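Local coordinates for protein ADP-dependent (S)-NAD(P)H-hydrate dehydratase (Streptococcus mutans, PDB 3BGK) that probably dehydrates the S-form of hydrated NADH or NADPH at the expense of ADP, working as a homotetramer in nicotinamide cofactor repair, at residues A73-M76 against A77-C81; L158-G162 against S163-L167. All blocks are in the same frame, centred on the assembly; numbering follows the deposited sequence.

Interaction 1: A73-M76 against A77-C81; sequences AIIM and AALAC
Ala73 O takes the amide of Ala77, N to O 3.0 Å, and in the same turn a weak bond from the amide of Met76. The next three carbonyls each serve a single i+4 partner within this run: Ala78 N meets Ile74 O at 2.9 Å, Leu79 N follows on Ile75 O, and Ala80 N on Met76 O, the alpha-helical pattern inside helix 71-83. Leu79 lies back over the preceding turn: with CG anti to its own carbonyl carbon (chi1 -84°), CG comes to 3.3 Å from Ile75 O, and CD1 reaches CG2 of Ile75 at 4.3 Å, an apolar touch one turn apart. Ala78 CB sits alongside Ile74 O. Met76, a selenomethionine, packs on Asp251 of helix 249-263, which Ala73 and Ala80 also touch, and on Pro295 and Thr296. Ile75 turns to helix 98-104 and also meets Pro106 of the second subunit. With these amides and carbonyls paired along the helix, its apolar side chains pack against several elements at once; Ala73 is itself predicted to bind NADPHX, and Met76 lies by Asp251 of the same predicted site.

Interaction 2: L158-G162 against S163-L167; sequences LIIDG and SAINL
Ile160 leaves the end of strand 157-161 with its CG2 methyl directed at Ala164 and Ile165 of the helix that follows. That methyl meets Ala164 CB and Ile165 CD1, each at 3.7 Å, and also rests on Ala164 O. Its placement follows from chi1 of -56°, which sets CG2 anti to the backbone N and CG1 beside it. Ile165 folds back in return: CD1 lies 3.3 Å from Ile160 O, and CB and CG1 lean on Gly162 O. Two backbone bonds close the turn. Ala164 N donates to Asp161 O at 3.0 Å, and Ile165 N reaches Gly162 O at 2.9 Å. Gly162 makes the change of direction with a positive phi (46°), a conformation that favours glycine, and strand and helix axes then run at 99° to each other. Farther out, Ile160 packs on Trp149 and Leu183, and Ile165 on Leu183 and Pro185. Ser163 OG, hydrogen-bonded to Ala136 O, ties Ser163 to the loop after strand 128-131. The side chain of Asp161 leaves the backbone away from the helix; its OD1 forms a salt bridge with Lys222 NZ, of the predicted AMP site, and a hydrogen bond with Thr184 OG1, while Asp251 of the predicted NADPHX site lies close by. Apolar contacts and two amide bonds thus hold the turn into the helix, and the neighbouring Asp161 carries the polar contacts: a buried acidic group gripped by a hydroxyl and an ammonium, which fixes its position next to the predicted sites.

Interaction 1 comes first along the chain, within helix 71-83 of the beta-alpha-beta unit made with strands 60-64 and 88-93; interaction 2 follows at the junction of strand 157-161 and helix 163-170. Their centres lie about 15 Å apart and their nearest atoms about 7 Å, without touching. Both belong to the same three-layer alpha/beta fold, whose central sheet includes strands 60-64 and 157-161, parallel and separated in sheet order by strand 128-131. Pro133, in the loop after that strand, touches both Ile74 and Asp161, and Asp251 lies near both Met76 and Asp161. The two local contacts thus border one region, consistent with the predicted NADPHX and AMP sites.

Interaction 1: A73-M76 against A77-C81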
# COMPACT_ATOMS: atom_id res chain seq x y z
N ALA A 73 -12.60 -3.44 8.41
CA ALA A 73 -13.28 -2.66 9.45
C ALA A 73 -12.33 -2.21 10.56
O ALA A 73 -12.39 -1.05 10.99
CB ALA A 73 -14.44 -3.47 10.03
N ILE A 74 -11.47 -3.11 11.03
CA ILE A 74 -10.54 -2.77 12.10
C ILE A 74 -9.39 -1.90 11.56
O ILE A 74 -8.83 -1.10 12.31
CB ILE A 74 -10.02 -4.01 12.86
CG1 ILE A 74 -9.67 -3.66 14.31
CG2 ILE A 74 -8.81 -4.64 12.15
CD1 ILE A 74 -10.84 -3.23 15.19
N ILE A 75 -9.06 -2.07 10.28
CA ILE A 75 -8.07 -1.23 9.61
C ILE A 75 -8.59 0.20 9.49
O ILE A 75 -7.81 1.15 9.60
CB ILE A 75 -7.70 -1.78 8.20
CG1 ILE A 75 -7.03 -3.15 8.31
CG2 ILE A 75 -6.79 -0.80 7.47
CD1 ILE A 75 -6.82 -3.86 6.96
N MSE A 76 -9.89 0.35 9.26
CA MSE A 76 -10.47 1.68 9.08
C MSE A 76 -10.69 2.40 10.40
O MSE A 76 -10.54 3.62 10.48
CB MSE A 76 -11.75 1.61 8.26
CG MSE A 76 -11.48 1.41 6.79
SE MSE A 76 -13.09 1.26 5.72
CE MSE A 76 -13.87 -0.39 6.44
N ALA A 77 -11.03 1.64 11.44
CA ALA A 77 -11.09 2.20 12.78
C ALA A 77 -9.68 2.56 13.27
O ALA A 77 -9.48 3.63 13.85
CB ALA A 77 -11.76 1.23 13.73
N ALA A 78 -8.71 1.68 13.01
CA ALA A 78 -7.32 1.95 13.37
C ALA A 78 -6.81 3.23 12.71
O ALA A 78 -6.27 4.11 13.38
CB ALA A 78 -6.43 0.78 13.01
N LEU A 79 -6.99 3.33 11.39
CA LEU A 79 -6.61 4.52 10.62
C LEU A 79 -7.21 5.79 11.22
O LEU A 79 -6.50 6.79 11.37
CB LEU A 79 -7.03 4.38 9.15
CG LEU A 79 -6.10 3.63 8.20
CD1 LEU A 79 -6.76 3.44 6.84
CD2 LEU A 79 -4.75 4.33 8.04
N ALA A 80 -8.49 5.75 11.56
CA ALA A 80 -9.15 6.91 12.15
C ALA A 80 -8.58 7.24 13.53
O ALA A 80 -8.36 8.41 13.85
CB ALA A 80 -10.64 6.69 12.24
N CYS A 81 -8.32 6.21 14.32
CA CYS A 81 -7.86 6.39 15.69
C CYS A 81 -6.48 7.03 15.76
O CYS A 81 -6.25 7.92 16.58
CB CYS A 81 -7.86 5.06 16.45
SG CYS A 81 -7.59 5.26 18.22

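Interaction 2: L158-G162 against S163-L167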
# COMPACT_ATOMS: atom_id res chain seq x y z
N LEU A 158 -14.68 2.05 27.74
CA LEU A 158 -15.01 0.91 26.90
C LEU A 158 -16.03 1.31 25.84
O LEU A 158 -17.13 1.76 26.16
CB LEU A 158 -15.54 -0.26 27.74
CG LEU A 158 -16.01 -1.53 27.01
CD1 LEU A 158 -14.85 -2.27 26.34
CD2 LEU A 158 -16.76 -2.45 27.98
N ILE A 159 -15.63 1.15 24.58
CA ILE A 159 -16.50 1.41 23.45
C ILE A 159 -16.92 0.08 22.84
O ILE A 159 -16.08 -0.75 22.46
CB ILE A 159 -15.85 2.32 22.38
CG1 ILE A 159 -15.20 3.54 23.03
CG2 ILE A 159 -16.89 2.77 21.36
CD1 ILE A 159 -14.13 4.19 22.18
N ILE A 160 -18.23 -0.12 22.78
CA ILE A 160 -18.81 -1.35 22.25
C ILE A 160 -19.48 -1.01 20.93
O ILE A 160 -20.44 -0.23 20.88
CB ILE A 160 -19.81 -1.97 23.26
CG1 ILE A 160 -19.12 -2.22 24.61
CG2 ILE A 160 -20.40 -3.26 22.70
CD1 ILE A 160 -20.07 -2.43 25.77
N ASP A 161 -18.96 -1.59 19.85
CA ASP A 161 -19.34 -1.20 18.51
C ASP A 161 -19.87 -2.38 17.72
O ASP A 161 -19.57 -3.52 18.05
CB ASP A 161 -18.12 -0.60 17.79
CG ASP A 161 -18.46 -0.06 16.42
OD1 ASP A 161 -19.05 1.04 16.34
OD2 ASP A 161 -18.14 -0.73 15.41
N GLY A 162 -20.68 -2.09 16.71
CA GLY A 162 -21.13 -3.09 15.76
C GLY A 162 -21.61 -4.37 16.41
O GLY A 162 -22.41 -4.32 17.33
N SER A 163 -21.07 -5.50 15.95
CA SER A 163 -21.52 -6.83 16.37
C SER A 163 -21.33 -7.11 17.86
O SER A 163 -21.97 -8.02 18.41
CB SER A 163 -20.83 -7.92 15.54
OG SER A 163 -19.51 -8.16 15.99
N ALA A 164 -20.46 -6.34 18.52
CA ALA A 164 -20.27 -6.48 19.96
C ALA A 164 -21.49 -5.99 20.74
O ALA A 164 -21.66 -6.34 21.90
CB ALA A 164 -19.01 -5.76 20.40
N ILE A 165 -22.34 -5.20 20.10
CA ILE A 165 -23.62 -4.80 20.70
C ILE A 165 -24.55 -6.00 20.81
O ILE A 165 -25.18 -6.21 21.85
CB ILE A 165 -24.29 -3.65 19.91
CG1 ILE A 165 -23.44 -2.38 19.93
CG2 ILE A 165 -25.69 -3.37 20.45
CD1 ILE A 165 -23.43 -1.63 21.26
N ASN A 166 -24.61 -6.81 19.74
CA ASN A 166 -25.32 -8.09 19.76
C ASN A 166 -24.77 -9.04 20.83
O ASN A 166 -25.52 -9.76 21.49
CB ASN A 166 -25.23 -8.79 18.40
CG ASN A 166 -25.57 -7.88 17.24
OD1 ASN A 166 -26.53 -7.11 17.30
ND2 ASN A 166 -24.80 -7.98 16.17
N LEU A 167 -23.44 -9.05 20.98
CA LEU A 167 -22.77 -9.90 21.95
C LEU A 167 -23.06 -9.46 23.38
O LEU A 167 -23.22 -10.29 24.27
CB LEU A 167 -21.26 -9.92 21.69
CG LEU A 167 -20.65 -11.13 20.97
CD1 LEU A 167 -21.49 -11.58 19.79
CD2 LEU A 167 -19.23 -10.81 20.53